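Local coordinates for computationally designed four-helix bundle protein (Synthetic construct, PDB 3U3B) that has no known biological function and is a computationally designed, hyperthermostable four-helix bundle with a completely redesigned hydrophobic core, at residues Val64-Ile68 / Lys93-Val97. Numbering follows the deposited sequence.
Sequences VLHTI and KLDMV
Two neighbouring helices of the four-helix bundle pack here, with Val64, Leu65 and Ile68 of helix 59-76 against Lys93, Leu94 and Val97 of helix 84-102. The segments run antiparallel at 159°, their axes 9.6 Å apart. Val64 lies level with Val97. Its CG1 stands anti to the backbone N (chi1 -175°), which carries it across to Val97 CG2 at 3.5 Å. The same methyl rests on the carbonyl oxygen of Lys93, which accepts the helical hydrogen bond from Val97 N. Val97 CG2 also meets Leu65 CD2 at 3.8 Å, the two side chains crossing at about a right angle. Ile68 CD1 reaches the same valine methyl and, at 4.2 Å, Leu94 CD1. On the inner side, Leu94 and Val97 continue onto helix 3-30 at Ile26 and Ile19, and Leu65 onto helix 36-56 at Val46 and Met49. Lys93 and Met96 lie on the more solvent-exposed side. Lys93 slides past Ile68 in the opposite direction, with its CB 3.6 Å from Ile68 CG1. Lys93 CD lies 3.7 Å from the same Ile68 CG1. Thr67 OG1 hydrogen-bonds to Lys63 O in its own helix. Met96 lays CE on Val64 CG2 at 4.1 Å. An alanine in place of Lys93 would keep CB but lose CD, and would probably leave a gap beside Ile68 CG1. No hydrogen bond joins the two segments, so their contact rests on apolar packing, with the lysine contributing its methylenes at the more exposed margin.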
loop_
_atom_site.group_PDB
_atom_site.type_symbol
_atom_site.label_atom_id
_atom_site.label_comp_id
_atom_site.label_asym_id
_atom_site.label_seq_id
_atom_site.Cartn_x
_atom_site.Cartn_y
_atom_site.Cartn_z
ATOM N N VAL A 64 -8.705 -3.175 0.326
ATOM C CA VAL A 64 -8.036 -2.274 -0.620
ATOM C C VAL A 64 -6.577 -2.676 -0.831
ATOM O O VAL A 64 -6.102 -2.721 -1.962
ATOM C CB VAL A 64 -8.144 -0.797 -0.198
ATOM C CG1 VAL A 64 -7.537 0.112 -1.294
ATOM C CG2 VAL A 64 -9.610 -0.428 0.013
ATOM N N LEU A 65 -5.868 -2.988 0.245
ATOM C CA LEU A 65 -4.499 -3.460 0.122
ATOM C C LEU A 65 -4.416 -4.723 -0.735
ATOM O O LEU A 65 -3.523 -4.867 -1.583
ATOM C CB LEU A 65 -3.897 -3.714 1.500
ATOM C CG LEU A 65 -3.722 -2.447 2.342
ATOM C CD1 LEU A 65 -3.380 -2.832 3.802
ATOM C CD2 LEU A 65 -2.699 -1.481 1.716
ATOM N N HIS A 66 -5.359 -5.630 -0.539
ATOM C CA HIS A 66 -5.391 -6.854 -1.321
ATOM C C HIS A 66 -5.541 -6.526 -2.800
ATOM O O HIS A 66 -4.894 -7.137 -3.658
ATOM C CB HIS A 66 -6.547 -7.734 -0.868
ATOM C CG HIS A 66 -6.668 -9.003 -1.645
ATOM N ND1 HIS A 66 -5.664 -9.945 -1.687
ATOM C CD2 HIS A 66 -7.672 -9.484 -2.415
ATOM C CE1 HIS A 66 -6.048 -10.957 -2.445
ATOM N NE2 HIS A 66 -7.261 -10.700 -2.901
ATOM N N THR A 67 -6.390 -5.549 -3.096
ATOM C CA THR A 67 -6.590 -5.116 -4.478
ATOM C C THR A 67 -5.307 -4.547 -5.078
ATOM O O THR A 67 -4.986 -4.815 -6.238
ATOM C CB THR A 67 -7.702 -4.068 -4.594
ATOM O OG1 THR A 67 -8.949 -4.625 -4.146
ATOM C CG2 THR A 67 -7.851 -3.653 -6.020
ATOM N N ILE A 68 -4.570 -3.756 -4.304
ATOM C CA ILE A 68 -3.316 -3.209 -4.787
ATOM C C ILE A 68 -2.286 -4.328 -5.068
ATOM O O ILE A 68 -1.613 -4.301 -6.083
ATOM C CB ILE A 68 -2.733 -2.177 -3.800
ATOM C CG1 ILE A 68 -3.669 -0.961 -3.667
ATOM C CG2 ILE A 68 -1.333 -1.786 -4.216
ATOM C CD1 ILE A 68 -3.416 -0.150 -2.395
ATOM N N LYS A 93 -5.904 4.021 -5.207
ATOM C CA LYS A 93 -6.205 3.084 -4.135
ATOM C C LYS A 93 -5.418 3.358 -2.874
ATOM O O LYS A 93 -5.907 3.144 -1.784
ATOM C CB LYS A 93 -5.916 1.649 -4.561
ATOM C CG LYS A 93 -6.966 1.096 -5.458
ATOM C CD LYS A 93 -6.628 -0.323 -5.862
ATOM C CE LYS A 93 -7.485 -0.726 -7.057
ATOM N NZ LYS A 93 -8.910 -0.291 -6.870
ATOM N N LEU A 94 -4.173 3.764 -3.027
ATOM C CA LEU A 94 -3.358 4.052 -1.872
ATOM C C LEU A 94 -3.969 5.235 -1.104
ATOM O O LEU A 94 -3.919 5.284 0.121
ATOM C CB LEU A 94 -1.934 4.370 -2.306
ATOM C CG LEU A 94 -0.900 4.171 -1.197
ATOM C CD1 LEU A 94 -0.894 2.714 -0.692
ATOM C CD2 LEU A 94 0.482 4.594 -1.694
ATOM N N ASP A 95 -4.516 6.196 -1.830
ATOM C CA ASP A 95 -5.183 7.322 -1.200
ATOM C C ASP A 95 -6.459 6.880 -0.484
ATOM O O ASP A 95 -6.792 7.397 0.561
ATOM C CB ASP A 95 -5.496 8.385 -2.236
ATOM C CG ASP A 95 -4.244 9.067 -2.770
ATOM O OD1 ASP A 95 -3.168 8.942 -2.125
ATOM O OD2 ASP A 95 -4.340 9.720 -3.840
ATOM N N MET A 96 -7.166 5.919 -1.062
ATOM C CA MET A 96 -8.300 5.305 -0.392
ATOM C C MET A 96 -7.844 4.679 0.923
ATOM O O MET A 96 -8.514 4.831 1.945
ATOM C CB MET A 96 -8.954 4.247 -1.297
ATOM C CG MET A 96 -9.791 4.839 -2.418
ATOM S SD MET A 96 -10.134 3.710 -3.797
ATOM C CE MET A 96 -10.730 2.257 -2.914
ATOM N N VAL A 97 -6.704 3.990 0.898
ATOM C CA VAL A 97 -6.175 3.338 2.095
ATOM C C VAL A 97 -5.894 4.385 3.154
ATOM O O VAL A 97 -6.213 4.201 4.317
ATOM C CB VAL A 97 -4.867 2.548 1.819
ATOM C CG1 VAL A 97 -4.220 2.111 3.128
ATOM C CG2 VAL A 97 -5.142 1.352 0.942
#